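Local coordinates for protein tyrocidine synthetase 3 (Brevibacillus brevis, PDB 2JGP) that probably forms peptide bonds between carrier-bound intermediates in nonribosomal synthesis of the antibiotic tyrocidine, here as a peptidyl carrier and condensation bidomain, at residues Lys380-Arg383 with Glu384-Phe387; Ser388-Leu391 with Gln392-Lys395; Glu113-Gly116 with Ile117-Asn120; Gln103-Met106 with Tyr107-Gln111. All coordinates share one frame; numbering follows the deposited sequence.

Contact 1. Residues Lys380-Arg383 with Glu384-Phe387; sequences KPQR and EKTF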
ATOM      1  N   LYS A 380      -6.994  -7.594  18.916  1.00 55.40           N
ATOM      2  CA  LYS A 380      -7.958  -8.079  19.890  1.00 55.52           C
ATOM      3  C   LYS A 380      -8.318  -6.988  20.891  1.00 55.59           C
ATOM      4  O   LYS A 380      -7.821  -6.983  22.023  1.00 55.38           O
ATOM      5  CB  LYS A 380      -7.413  -9.329  20.580  1.00 55.61           C
ATOM      6  CG  LYS A 380      -7.239 -10.488  19.601  1.00 56.24           C
ATOM      7  CD  LYS A 380      -6.781 -11.761  20.269  1.00 57.22           C
ATOM      8  CE  LYS A 380      -6.439 -12.821  19.232  1.00 57.57           C
ATOM      9  NZ  LYS A 380      -5.841 -14.026  19.863  1.00 58.05           N
ATOM     10  N   PRO A 381      -9.173  -6.041  20.463  1.00 55.76           N
ATOM     11  CA  PRO A 381      -9.627  -4.961  21.338  1.00 56.20           C
ATOM     12  C   PRO A 381     -10.609  -5.464  22.402  1.00 56.56           C
ATOM     13  O   PRO A 381     -11.826  -5.313  22.267  1.00 56.38           O
ATOM     14  CB  PRO A 381     -10.288  -3.978  20.364  1.00 56.07           C
ATOM     15  CG  PRO A 381     -10.761  -4.821  19.244  1.00 55.84           C
ATOM     16  CD  PRO A 381      -9.752  -5.929  19.107  1.00 55.99           C
ATOM     17  N   GLN A 382     -10.055  -6.071  23.445  1.00 57.21           N
ATOM     18  CA  GLN A 382     -10.829  -6.586  24.562  1.00 57.75           C
ATOM     19  C   GLN A 382     -11.172  -5.468  25.552  1.00 58.27           C
ATOM     20  O   GLN A 382     -10.363  -4.575  25.803  1.00 57.85           O
ATOM     21  CB  GLN A 382     -10.059  -7.714  25.259  1.00 57.90           C
ATOM     22  CG  GLN A 382      -9.813  -8.932  24.361  1.00 58.21           C
ATOM     23  CD  GLN A 382      -8.770  -9.895  24.916  1.00 59.22           C
ATOM     24  OE1 GLN A 382      -8.328  -9.769  26.055  1.00 60.58           O
ATOM     25  NE2 GLN A 382      -8.372 -10.864  24.102  1.00 59.88           N
ATOM     26  N   ARG A 383     -12.378  -5.541  26.114  1.00 58.74           N
ATOM     27  CA  ARG A 383     -12.925  -4.491  26.987  1.00 59.45           C
ATOM     28  C   ARG A 383     -12.040  -4.157  28.195  1.00 59.27           C
ATOM     29  O   ARG A 383     -12.001  -3.007  28.639  1.00 59.38           O
ATOM     30  CB  ARG A 383     -14.324  -4.897  27.480  1.00 59.81           C
ATOM     31  CG  ARG A 383     -14.313  -5.987  28.550  1.00 61.98           C
ATOM     32  CD  ARG A 383     -15.618  -6.776  28.606  1.00 64.79           C
ATOM     33  NE  ARG A 383     -15.629  -7.882  27.646  1.00 66.91           N
ATOM     34  CZ  ARG A 383     -16.671  -8.684  27.433  1.00 68.52           C
ATOM     35  NH1 ARG A 383     -17.805  -8.529  28.114  1.00 68.93           N
ATOM     36  NH2 ARG A 383     -16.576  -9.657  26.533  1.00 69.19           N
ATOM     37  N   GLU A 384     -11.344  -5.166  28.719  1.00 59.12           N
ATOM     38  CA  GLU A 384     -10.553  -5.026  29.941  1.00 59.16           C
ATOM     39  C   GLU A 384      -9.177  -4.407  29.694  1.00 58.49           C
ATOM     40  O   GLU A 384      -8.532  -3.952  30.629  1.00 58.33           O
ATOM     41  CB  GLU A 384     -10.395  -6.389  30.631  1.00 59.48           C
ATOM     42  CG  GLU A 384     -11.731  -7.051  30.980  1.00 61.33           C
ATOM     43  CD  GLU A 384     -11.581  -8.408  31.659  1.00 63.98           C
ATOM     44  OE1 GLU A 384     -10.979  -8.474  32.756  1.00 65.29           O
ATOM     45  OE2 GLU A 384     -12.093  -9.407  31.103  1.00 66.06           O
ATOM     46  N   LYS A 385      -8.728  -4.397  28.442  1.00 57.68           N
ATOM     47  CA  LYS A 385      -7.419  -3.836  28.105  1.00 57.18           C
ATOM     48  C   LYS A 385      -7.430  -2.317  28.207  1.00 56.87           C
ATOM     49  O   LYS A 385      -8.437  -1.684  27.918  1.00 56.94           O
ATOM     50  CB  LYS A 385      -7.009  -4.246  26.687  1.00 56.90           C
ATOM     51  CG  LYS A 385      -6.631  -5.706  26.569  1.00 56.78           C
ATOM     52  CD  LYS A 385      -6.268  -6.077  25.148  1.00 56.21           C
ATOM     53  CE  LYS A 385      -5.893  -7.544  25.059  1.00 55.76           C
ATOM     54  NZ  LYS A 385      -5.754  -8.007  23.655  1.00 53.28           N
ATOM     55  N   THR A 386      -6.305  -1.735  28.620  1.00 56.66           N
ATOM     56  CA  THR A 386      -6.131  -0.289  28.548  1.00 56.34           C
ATOM     57  C   THR A 386      -5.844   0.044  27.095  1.00 56.68           C
ATOM     58  O   THR A 386      -5.298  -0.791  26.366  1.00 56.33           O
ATOM     59  CB  THR A 386      -4.969   0.205  29.436  1.00 56.41           C
ATOM     60  OG1 THR A 386      -3.734  -0.307  28.939  1.00 54.66           O
ATOM     61  CG2 THR A 386      -5.154  -0.242  30.889  1.00 56.35           C
ATOM     62  N   PHE A 387      -6.225   1.237  26.646  1.00 56.89           N
ATOM     63  CA  PHE A 387      -5.906   1.618  25.271  1.00 56.87           C
ATOM     64  C   PHE A 387      -4.396   1.594  25.080  1.00 56.83           C
ATOM     65  O   PHE A 387      -3.910   1.180  24.035  1.00 55.98           O
ATOM     66  CB  PHE A 387      -6.455   2.994  24.895  1.00 57.14           C
ATOM     67  CG  PHE A 387      -6.101   3.409  23.494  1.00 56.94           C
ATOM     68  CD1 PHE A 387      -6.801   2.896  22.411  1.00 57.37           C
ATOM     69  CD2 PHE A 387      -5.048   4.283  23.255  1.00 57.38           C
ATOM     70  CE1 PHE A 387      -6.467   3.258  21.110  1.00 57.28           C
ATOM     71  CE2 PHE A 387      -4.705   4.651  21.958  1.00 57.03           C
ATOM     72  CZ  PHE A 387      -5.415   4.135  20.885  1.00 56.93           C
TER
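Lys385 leaves the backbone with CG anti to its own carbonyl carbon (chi1 -72°) and then runs fully extended, which carries its ammonium group back over the turn to the carbonyl of Lys380. NZ donates to Lys380 O at 2.8 Å, in the carbonyl plane. The same oxygen takes a weak bond from Gln382 N, closing an inverse gamma turn centred on Pro381, so a side-chain and a backbone donor share it. A second partner of NZ is Glu393 OE1, a salt bridge into the following helix. On the way the methylenes of Lys385 pass the side chain of Gln382 at a slant: CE lies 3.4 Å from Gln382 OE1 and CD 4.1 Å from Gln382 CB. Beside this crossing a type I beta turn runs from Gln382 to Lys385, with Lys385 N donating to Gln382 O at 3.1 Å from well above the carbonyl plane. Arg383 and Glu384 occupy the two corners of that turn. Their chains start out side by side, CG to CG 3.7 Å, but the guanidinium and carboxylate planes are turned 88° to each other and the charges do not meet; Arg383 NE pairs with Glu348 instead. The loop joins strand 373-379 to helix 387-403, whose N-cap is Thr386. Pro381 and Phe387 pack on helix 329-345, while the backbones of Arg383, Lys385 and Phe387 hydrogen-bond to Gly515, Leu514 and Ile512, in the tail beyond helix 489-508.

Contact 2. Residues Ser388-Leu391 with Gln392-Lys395; sequences SEFL and QEVK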
ATOM      1  N   SER A 388      -3.660   2.022  26.104  1.00 56.90           N
ATOM      2  CA  SER A 388      -2.200   2.035  26.042  1.00 57.37           C
ATOM      3  C   SER A 388      -1.628   0.654  25.713  1.00 56.91           C
ATOM      4  O   SER A 388      -0.796   0.522  24.807  1.00 57.07           O
ATOM      5  CB  SER A 388      -1.616   2.557  27.360  1.00 57.45           C
ATOM      6  OG  SER A 388      -0.204   2.624  27.283  1.00 61.36           O
ATOM      7  N   GLU A 389      -2.085  -0.381  26.413  1.00 56.62           N
ATOM      8  CA  GLU A 389      -1.563  -1.728  26.170  1.00 56.65           C
ATOM      9  C   GLU A 389      -2.079  -2.299  24.844  1.00 56.16           C
ATOM     10  O   GLU A 389      -1.348  -3.007  24.154  1.00 55.60           O
ATOM     11  CB  GLU A 389      -1.868  -2.675  27.334  1.00 56.97           C
ATOM     12  CG  GLU A 389      -3.276  -3.207  27.389  1.00 58.04           C
ATOM     13  CD  GLU A 389      -3.502  -4.088  28.600  1.00 59.90           C
ATOM     14  OE1 GLU A 389      -4.366  -3.747  29.438  1.00 59.08           O
ATOM     15  OE2 GLU A 389      -2.794  -5.112  28.718  1.00 62.43           O
ATOM     16  N   PHE A 390      -3.327  -1.992  24.493  1.00 55.70           N
ATOM     17  CA  PHE A 390      -3.883  -2.395  23.197  1.00 55.59           C
ATOM     18  C   PHE A 390      -3.095  -1.768  22.048  1.00 55.62           C
ATOM     19  O   PHE A 390      -2.760  -2.446  21.066  1.00 55.12           O
ATOM     20  CB  PHE A 390      -5.360  -2.011  23.072  1.00 55.75           C
ATOM     21  CG  PHE A 390      -5.940  -2.317  21.720  1.00 56.09           C
ATOM     22  CD1 PHE A 390      -6.023  -3.630  21.275  1.00 56.43           C
ATOM     23  CD2 PHE A 390      -6.367  -1.297  20.877  1.00 55.84           C
ATOM     24  CE1 PHE A 390      -6.541  -3.923  20.021  1.00 56.14           C
ATOM     25  CE2 PHE A 390      -6.884  -1.583  19.619  1.00 55.72           C
ATOM     26  CZ  PHE A 390      -6.970  -2.900  19.191  1.00 56.05           C
ATOM     27  N   LEU A 391      -2.798  -0.477  22.177  1.00 55.21           N
ATOM     28  CA  LEU A 391      -1.996   0.225  21.177  1.00 55.09           C
ATOM     29  C   LEU A 391      -0.622  -0.423  20.996  1.00 54.93           C
ATOM     30  O   LEU A 391      -0.106  -0.498  19.885  1.00 54.69           O
ATOM     31  CB  LEU A 391      -1.837   1.704  21.546  1.00 55.19           C
ATOM     32  CG  LEU A 391      -0.868   2.511  20.668  1.00 55.70           C
ATOM     33  CD1 LEU A 391      -1.310   2.493  19.210  1.00 57.11           C
ATOM     34  CD2 LEU A 391      -0.726   3.939  21.179  1.00 56.67           C
ATOM     35  N   GLN A 392      -0.020  -0.875  22.091  1.00 54.93           N
ATOM     36  CA  GLN A 392       1.245  -1.582  21.999  1.00 55.04           C
ATOM     37  C   GLN A 392       1.095  -2.918  21.282  1.00 54.72           C
ATOM     38  O   GLN A 392       2.008  -3.344  20.582  1.00 54.69           O
ATOM     39  CB  GLN A 392       1.854  -1.776  23.385  1.00 55.22           C
ATOM     40  CG  GLN A 392       2.295  -0.469  24.023  1.00 56.14           C
ATOM     41  CD  GLN A 392       3.364   0.254  23.211  1.00 57.50           C
ATOM     42  OE1 GLN A 392       4.342  -0.355  22.772  1.00 57.90           O
ATOM     43  NE2 GLN A 392       3.170   1.556  22.997  1.00 57.37           N
ATOM     44  N   GLU A 393      -0.052  -3.577  21.445  1.00 54.70           N
ATOM     45  CA  GLU A 393      -0.327  -4.800  20.689  1.00 54.74           C
ATOM     46  C   GLU A 393      -0.416  -4.492  19.197  1.00 54.62           C
ATOM     47  O   GLU A 393       0.156  -5.212  18.374  1.00 54.57           O
ATOM     48  CB  GLU A 393      -1.611  -5.472  21.176  1.00 54.67           C
ATOM     49  CG  GLU A 393      -1.557  -5.949  22.619  1.00 55.15           C
ATOM     50  CD  GLU A 393      -2.842  -6.616  23.057  1.00 55.83           C
ATOM     51  OE1 GLU A 393      -3.833  -6.582  22.291  1.00 56.05           O
ATOM     52  OE2 GLU A 393      -2.862  -7.164  24.172  1.00 56.06           O
ATOM     53  N   VAL A 394      -1.120  -3.412  18.862  1.00 54.71           N
ATOM     54  CA  VAL A 394      -1.249  -2.941  17.474  1.00 54.70           C
ATOM     55  C   VAL A 394       0.113  -2.635  16.862  1.00 55.12           C
ATOM     56  O   VAL A 394       0.384  -3.008  15.719  1.00 55.13           O
ATOM     57  CB  VAL A 394      -2.159  -1.683  17.372  1.00 54.69           C
ATOM     58  CG1 VAL A 394      -2.139  -1.099  15.956  1.00 54.74           C
ATOM     59  CG2 VAL A 394      -3.590  -2.025  17.783  1.00 54.75           C
ATOM     60  N   LYS A 395       0.977  -1.980  17.631  1.00 55.22           N
ATOM     61  CA  LYS A 395       2.333  -1.686  17.176  1.00 55.13           C
ATOM     62  C   LYS A 395       3.115  -2.964  16.914  1.00 55.29           C
ATOM     63  O   LYS A 395       3.747  -3.108  15.865  1.00 55.45           O
ATOM     64  CB  LYS A 395       3.082  -0.850  18.213  1.00 55.20           C
ATOM     65  CG  LYS A 395       4.576  -0.740  17.953  1.00 55.06           C
ATOM     66  CD  LYS A 395       5.287  -0.038  19.091  1.00 54.79           C
ATOM     67  CE  LYS A 395       6.763   0.131  18.788  1.00 54.98           C
ATOM     68  NZ  LYS A 395       7.437   0.948  19.829  1.00 55.14           N
TER
HETATM   69  O   HOH W   1       0.683   2.584  24.373  1.00 46.16           O
HETATM   70  O   HOH W   2      -1.636  -6.457  26.596  1.00 59.65           O
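The backbones of Ser388-Leu391 and Gln392-Lys395 form one unbroken alpha helix, in which each carbonyl of the first four residues accepts the N-H four positions on. Val394 N to Phe390 O, at 2.9 Å, is the straightest of these bonds (162°). Phe390, with CG anti to its backbone N (chi1 176°), points its ring outward with a slight lean towards the next turn, and Val394 CG2 comes over one face, 4.0 Å from the ring centroid and 20° off the normal: a CH-pi contact, displaced towards the rim. The Glu393 side chain crosses that of Phe390 at about a right angle, OE1 3.8 Å from Phe390 CD1 and salt-bridged to Lys385. Glu393 OE2 shares a water with Glu389 OE2, 2.8 Å from each; the two hydrogen bonds it donates probably soften the repulsion between the carboxylates. A second water joins Ser388 O, Ser388 OG and Gln392 NE2; the bend of Gln392 at chi2 brings NE2 to it, and NE2 also bonds Thr325 O. Lys395 NZ bonds Gly326 O and Tyr4 OH. Phe390, Leu391 and Val394 face inward, onto helix 329-345 and, for Phe390 and Val394, strand 373-379. This amphipathic helix of the condensation domain starts with a capping box, Glu389 OE1 accepting Thr386 N while Thr386 OG1 caps Glu389 N, and farther on supplies Gln396 and Asp400 to a sodium ion.

Contact 3. Residues Glu113-Gly116 with Ile117-Asn120; sequences EGVG and ISYN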
ATOM      1  N   GLU A 113     -12.477 -14.593 -15.974  1.00 84.95           N
ATOM      2  CA  GLU A 113     -13.608 -14.175 -15.139  1.00 85.28           C
ATOM      3  C   GLU A 113     -14.432 -13.037 -15.749  1.00 85.20           C
ATOM      4  O   GLU A 113     -15.583 -12.836 -15.359  1.00 85.51           O
ATOM      5  CB  GLU A 113     -13.123 -13.772 -13.741  1.00 85.45           C
ATOM      6  CG  GLU A 113     -14.081 -14.172 -12.625  1.00 86.14           C
ATOM      7  CD  GLU A 113     -14.057 -15.663 -12.346  1.00 87.11           C
ATOM      8  OE1 GLU A 113     -12.953 -16.209 -12.137  1.00 88.05           O
ATOM      9  OE2 GLU A 113     -15.141 -16.288 -12.333  1.00 87.68           O
ATOM     10  N   GLY A 114     -13.853 -12.296 -16.694  1.00 84.99           N
ATOM     11  CA  GLY A 114     -14.573 -11.214 -17.365  1.00 84.84           C
ATOM     12  C   GLY A 114     -14.783 -10.028 -16.441  1.00 84.66           C
ATOM     13  O   GLY A 114     -15.890  -9.803 -15.943  1.00 84.95           O
ATOM     14  N   VAL A 115     -13.712  -9.267 -16.231  1.00 84.07           N
ATOM     15  CA  VAL A 115     -13.670  -8.200 -15.227  1.00 83.60           C
ATOM     16  C   VAL A 115     -13.829  -6.794 -15.853  1.00 83.00           C
ATOM     17  O   VAL A 115     -13.456  -5.788 -15.248  1.00 83.14           O
ATOM     18  CB  VAL A 115     -12.353  -8.329 -14.406  1.00 83.65           C
ATOM     19  CG1 VAL A 115     -12.172  -7.189 -13.433  1.00 83.81           C
ATOM     20  CG2 VAL A 115     -12.339  -9.648 -13.651  1.00 83.77           C
ATOM     21  N   GLY A 116     -14.408  -6.736 -17.054  1.00 82.12           N
ATOM     22  CA  GLY A 116     -14.698  -5.472 -17.749  1.00 81.21           C
ATOM     23  C   GLY A 116     -13.626  -4.397 -17.648  1.00 80.25           C
ATOM     24  O   GLY A 116     -12.516  -4.567 -18.157  1.00 80.21           O
ATOM     25  N   ILE A 117     -13.966  -3.289 -16.987  1.00 78.90           N
ATOM     26  CA  ILE A 117     -13.032  -2.173 -16.788  1.00 77.68           C
ATOM     27  C   ILE A 117     -12.600  -2.033 -15.321  1.00 76.36           C
ATOM     28  O   ILE A 117     -12.116  -0.978 -14.905  1.00 75.99           O
ATOM     29  CB  ILE A 117     -13.632  -0.827 -17.293  1.00 77.73           C
ATOM     30  CG1 ILE A 117     -14.865  -0.419 -16.471  1.00 77.76           C
ATOM     31  CG2 ILE A 117     -14.001  -0.933 -18.770  1.00 78.14           C
ATOM     32  CD1 ILE A 117     -15.413   0.945 -16.825  1.00 77.71           C
ATOM     33  N   SER A 118     -12.758  -3.101 -14.544  1.00 74.73           N
ATOM     34  CA  SER A 118     -12.459  -3.054 -13.111  1.00 73.47           C
ATOM     35  C   SER A 118     -10.972  -2.860 -12.801  1.00 71.72           C
ATOM     36  O   SER A 118     -10.639  -2.333 -11.747  1.00 71.24           O
ATOM     37  CB  SER A 118     -12.973  -4.318 -12.421  1.00 73.77           C
ATOM     38  OG  SER A 118     -12.713  -4.284 -11.028  1.00 75.50           O
ATOM     39  N   TYR A 119     -10.090  -3.279 -13.712  1.00 69.83           N
ATOM     40  CA  TYR A 119      -8.645  -3.072 -13.549  1.00 68.65           C
ATOM     41  C   TYR A 119      -8.117  -1.855 -14.317  1.00 67.30           C
ATOM     42  O   TYR A 119      -6.906  -1.678 -14.450  1.00 66.64           O
ATOM     43  CB  TYR A 119      -7.862  -4.318 -13.961  1.00 69.27           C
ATOM     44  CG  TYR A 119      -8.029  -5.489 -13.020  1.00 69.59           C
ATOM     45  CD1 TYR A 119      -8.396  -6.742 -13.494  1.00 71.57           C
ATOM     46  CD2 TYR A 119      -7.804  -5.344 -11.654  1.00 71.09           C
ATOM     47  CE1 TYR A 119      -8.544  -7.823 -12.625  1.00 72.04           C
ATOM     48  CE2 TYR A 119      -7.954  -6.410 -10.781  1.00 71.36           C
ATOM     49  CZ  TYR A 119      -8.318  -7.643 -11.269  1.00 72.28           C
ATOM     50  OH  TYR A 119      -8.461  -8.696 -10.397  1.00 72.60           O
ATOM     51  N   ASN A 120      -9.018  -1.025 -14.827  1.00 65.64           N
ATOM     52  CA  ASN A 120      -8.614   0.249 -15.407  1.00 65.06           C
ATOM     53  C   ASN A 120      -8.216   1.242 -14.318  1.00 64.24           C
ATOM     54  O   ASN A 120      -8.683   1.158 -13.181  1.00 63.13           O
ATOM     55  CB  ASN A 120      -9.729   0.833 -16.271  1.00 65.07           C
ATOM     56  CG  ASN A 120      -9.951   0.033 -17.533  1.00 66.09           C
ATOM     57  OD1 ASN A 120     -10.194  -1.175 -17.478  1.00 66.25           O
ATOM     58  ND2 ASN A 120      -9.851   0.696 -18.684  1.00 66.33           N
TER
HETATM   59  O   HOH W   3     -10.570  -4.616 -16.180  1.00 55.63           O
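Val115, Gly116 and Ile117 carry this pair of turns, the contact centring on Val115. With CG1 anti to the backbone N (chi1 175°), Val115 turns that methyl towards the Ser118 side chain; the 3.1 Å from CG1 to Ser118 CB is unusually short and doubtful in detail. The same methyl reaches Tyr119 CE1 at 3.8 Å, obliquely placed to the ring. The Val115 carbonyl closes a type II' beta turn, Ser118 N donating to Val115 O at 2.9 Å, nearly along the C=O axis. Gly116 takes the second position of that turn, where its positive phi (40°) suits a residue without a side chain. Gly116 O accepts a hydrogen bond from a water that in turn accepts from Tyr119 N, both at 2.8 Å, so the water spans from one turn to the next. Ile117 opens the following type I turn: its O accepts Asn120 N at 3.1 Å, while its side chain leads off the first segment onto Val191 and Pro193. Asn120 ND2 bonds Gln192 O and Asp219 OD2, the latter on strand 213-220. Together the turns lead from the end of helix 101-113, where Gly114 leaves helical geometry, to strand 123-129, with Val115 and Tyr119 lying back against that helix.

Contact 4. Residues Gln103-Met106 with Tyr107-Gln111; sequences QKRM and YILDQ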
ATOM      1  N   GLN A 103       0.173  -9.693 -10.539  1.00 62.78           N
ATOM      2  CA  GLN A 103      -0.098  -9.750 -11.983  1.00 62.63           C
ATOM      3  C   GLN A 103      -0.807 -11.041 -12.395  1.00 63.27           C
ATOM      4  O   GLN A 103      -1.691 -11.029 -13.264  1.00 63.56           O
ATOM      5  CB  GLN A 103       1.200  -9.651 -12.770  1.00 62.17           C
ATOM      6  CG  GLN A 103       1.797  -8.267 -12.876  1.00 62.15           C
ATOM      7  CD  GLN A 103       3.066  -8.267 -13.706  1.00 61.75           C
ATOM      8  OE1 GLN A 103       3.889  -9.177 -13.598  1.00 60.96           O
ATOM      9  NE2 GLN A 103       3.221  -7.256 -14.549  1.00 62.33           N
ATOM     10  N   LYS A 104      -0.401 -12.161 -11.799  1.00 63.55           N
ATOM     11  CA  LYS A 104      -0.989 -13.453 -12.149  1.00 64.58           C
ATOM     12  C   LYS A 104      -2.490 -13.461 -11.866  1.00 65.09           C
ATOM     13  O   LYS A 104      -3.279 -13.919 -12.692  1.00 65.28           O
ATOM     14  CB  LYS A 104      -0.306 -14.594 -11.395  1.00 64.39           C
ATOM     15  CG  LYS A 104      -0.814 -15.985 -11.786  1.00 65.09           C
ATOM     16  CD  LYS A 104       0.058 -17.073 -11.211  1.00 66.00           C
ATOM     17  CE  LYS A 104      -0.389 -18.443 -11.661  1.00 67.31           C
ATOM     18  NZ  LYS A 104       0.551 -19.494 -11.203  1.00 68.18           N
ATOM     19  N   ARG A 105      -2.874 -12.947 -10.700  1.00 65.90           N
ATOM     20  CA  ARG A 105      -4.283 -12.884 -10.305  1.00 66.46           C
ATOM     21  C   ARG A 105      -5.090 -11.984 -11.242  1.00 66.31           C
ATOM     22  O   ARG A 105      -6.184 -12.353 -11.676  1.00 65.87           O
ATOM     23  CB  ARG A 105      -4.411 -12.399  -8.859  1.00 67.37           C
ATOM     24  CG  ARG A 105      -5.852 -12.146  -8.421  1.00 69.79           C
ATOM     25  CD  ARG A 105      -6.042 -12.253  -6.921  1.00 73.60           C
ATOM     26  NE  ARG A 105      -7.450 -12.501  -6.600  1.00 77.17           N
ATOM     27  CZ  ARG A 105      -8.394 -11.564  -6.507  1.00 79.38           C
ATOM     28  NH1 ARG A 105      -8.105 -10.277  -6.695  1.00 80.95           N
ATOM     29  NH2 ARG A 105      -9.643 -11.915  -6.219  1.00 80.37           N
ATOM     30  N   MET A 106      -4.547 -10.809 -11.553  1.00 66.30           N
ATOM     31  CA  MET A 106      -5.206  -9.875 -12.462  1.00 66.69           C
ATOM     32  C   MET A 106      -5.369 -10.473 -13.853  1.00 66.96           C
ATOM     33  O   MET A 106      -6.431 -10.348 -14.457  1.00 66.43           O
ATOM     34  CB  MET A 106      -4.436  -8.552 -12.552  1.00 66.78           C
ATOM     35  CG  MET A 106      -4.501  -7.716 -11.297  1.00 67.57           C
ATOM     36  SD  MET A 106      -3.585  -6.177 -11.511  1.00 69.36           S
ATOM     37  CE  MET A 106      -3.704  -5.484  -9.868  1.00 71.02           C
ATOM     38  N   TYR A 107      -4.325 -11.132 -14.354  1.00 67.53           N
ATOM     39  CA  TYR A 107      -4.393 -11.772 -15.673  1.00 67.79           C
ATOM     40  C   TYR A 107      -5.516 -12.803 -15.740  1.00 68.52           C
ATOM     41  O   TYR A 107      -6.343 -12.775 -16.656  1.00 68.58           O
ATOM     42  CB  TYR A 107      -3.065 -12.446 -16.040  1.00 67.47           C
ATOM     43  CG  TYR A 107      -3.073 -12.982 -17.451  1.00 67.37           C
ATOM     44  CD1 TYR A 107      -2.728 -12.170 -18.531  1.00 66.59           C
ATOM     45  CD2 TYR A 107      -3.478 -14.289 -17.715  1.00 67.33           C
ATOM     46  CE1 TYR A 107      -2.757 -12.656 -19.832  1.00 66.88           C
ATOM     47  CE2 TYR A 107      -3.507 -14.784 -19.007  1.00 67.16           C
ATOM     48  CZ  TYR A 107      -3.151 -13.961 -20.064  1.00 67.11           C
ATOM     49  OH  TYR A 107      -3.191 -14.468 -21.347  1.00 66.70           O
ATOM     50  N   ILE A 108      -5.527 -13.711 -14.766  1.00 69.36           N
ATOM     51  CA  ILE A 108      -6.511 -14.795 -14.707  1.00 70.22           C
ATOM     52  C   ILE A 108      -7.935 -14.247 -14.593  1.00 71.29           C
ATOM     53  O   ILE A 108      -8.842 -14.716 -15.282  1.00 71.17           O
ATOM     54  CB  ILE A 108      -6.230 -15.741 -13.516  1.00 70.10           C
ATOM     55  CG1 ILE A 108      -4.930 -16.511 -13.742  1.00 69.75           C
ATOM     56  CG2 ILE A 108      -7.376 -16.728 -13.326  1.00 69.77           C
ATOM     57  CD1 ILE A 108      -4.462 -17.274 -12.529  1.00 69.75           C
ATOM     58  N   LEU A 109      -8.127 -13.253 -13.730  1.00 72.58           N
ATOM     59  CA  LEU A 109      -9.447 -12.648 -13.557  1.00 73.89           C
ATOM     60  C   LEU A 109      -9.885 -11.900 -14.819  1.00 75.08           C
ATOM     61  O   LEU A 109     -11.028 -12.033 -15.253  1.00 75.26           O
ATOM     62  CB  LEU A 109      -9.475 -11.730 -12.331  1.00 73.92           C
ATOM     63  CG  LEU A 109      -9.369 -12.478 -10.997  1.00 74.13           C
ATOM     64  CD1 LEU A 109      -9.201 -11.515  -9.842  1.00 74.18           C
ATOM     65  CD2 LEU A 109     -10.583 -13.356 -10.771  1.00 74.68           C
ATOM     66  N   ASP A 110      -8.964 -11.145 -15.416  1.00 76.43           N
ATOM     67  CA  ASP A 110      -9.223 -10.423 -16.669  1.00 77.76           C
ATOM     68  C   ASP A 110      -9.633 -11.356 -17.822  1.00 78.90           C
ATOM     69  O   ASP A 110     -10.521 -11.026 -18.608  1.00 78.98           O
ATOM     70  CB  ASP A 110      -7.972  -9.624 -17.065  1.00 77.86           C
ATOM     71  CG  ASP A 110      -8.214  -8.663 -18.221  1.00 78.59           C
ATOM     72  OD1 ASP A 110      -8.273  -9.118 -19.385  1.00 78.90           O
ATOM     73  OD2 ASP A 110      -8.296  -7.440 -17.960  1.00 79.86           O
ATOM     74  N   GLN A 111      -8.994 -12.522 -17.903  1.00 80.21           N
ATOM     75  CA  GLN A 111      -9.086 -13.389 -19.082  1.00 81.37           C
ATOM     76  C   GLN A 111     -10.158 -14.468 -18.970  1.00 82.22           C
ATOM     77  O   GLN A 111     -10.785 -14.832 -19.970  1.00 82.40           O
ATOM     78  CB  GLN A 111      -7.724 -14.040 -19.342  1.00 81.52           C
ATOM     79  CG  GLN A 111      -6.668 -13.046 -19.835  1.00 82.35           C
ATOM     80  CD  GLN A 111      -6.723 -12.817 -21.339  1.00 83.46           C
ATOM     81  OE1 GLN A 111      -6.983 -13.741 -22.115  1.00 84.39           O
ATOM     82  NE2 GLN A 111      -6.469 -11.583 -21.758  1.00 84.35           N
TER
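Gln103 O accepts Tyr107 N at 2.9 Å, while the Gln103 amide turns off the helix to Ser100 N and Ser223 O. Lys104 repeats the backbone bond with Ile108, and its side chain runs beside that of Ile108, both pointing the same way, CG 3.9 Å from Ile108 CD1; the ammonium continues outward to a salt bridge with Glu160. Arg105 meets Leu109 through its guanidinium face. CG stands anti to the backbone N (chi1 173°), the chain stays extended as far as NE, and a turn there (chi4 -83°) brings the flat group over Leu109: CD1 packs over the centre of one face, 3.4 Å from Arg105 CZ. Met106 O accepts Asp110 N at 2.8 Å, and Asp110 CB tucks in 3.1 Å from the same oxygen; the Met106 side chain heads away towards Met370. Asp110 OD2 bonds His221 NE2, and Tyr107 packs against strand 152-157 through Phe154 and Val156. Four successive i to i+4 bonds thus run to Asp110 in an amphipathic helix that widens into a pi-type turn at 109-111, and Asp110 ties it to the first histidine of the HHxxxDG motif that characterises nonribosomal peptide synthetase condensation domains.

Along the chain the order is contact 4, contact 3, contact 1, contact 2, all within the condensation domain, and they form two neighbouring pairs. Contacts 3 and 4, centres about 9 Å apart, are the exit loop and body of helix 101-113; Tyr119 and Val115 fold back onto Arg105, Met106 and Leu109. Contacts 1 and 2, also about 9 Å apart, are the entry loop and first turns of helix 387-403, joined by the Lys385-Glu393 salt bridge and by Phe390 on Lys380 and Pro381. Contacts 2 and 4 lie about 38 Å apart between centres, on opposite sides of the chain's centre. The pairs therefore mark separate regions; contacts 3 and 4 lie beside the HHxxxDG histidines, through Asp110 to His221 and Tyr119 to His222.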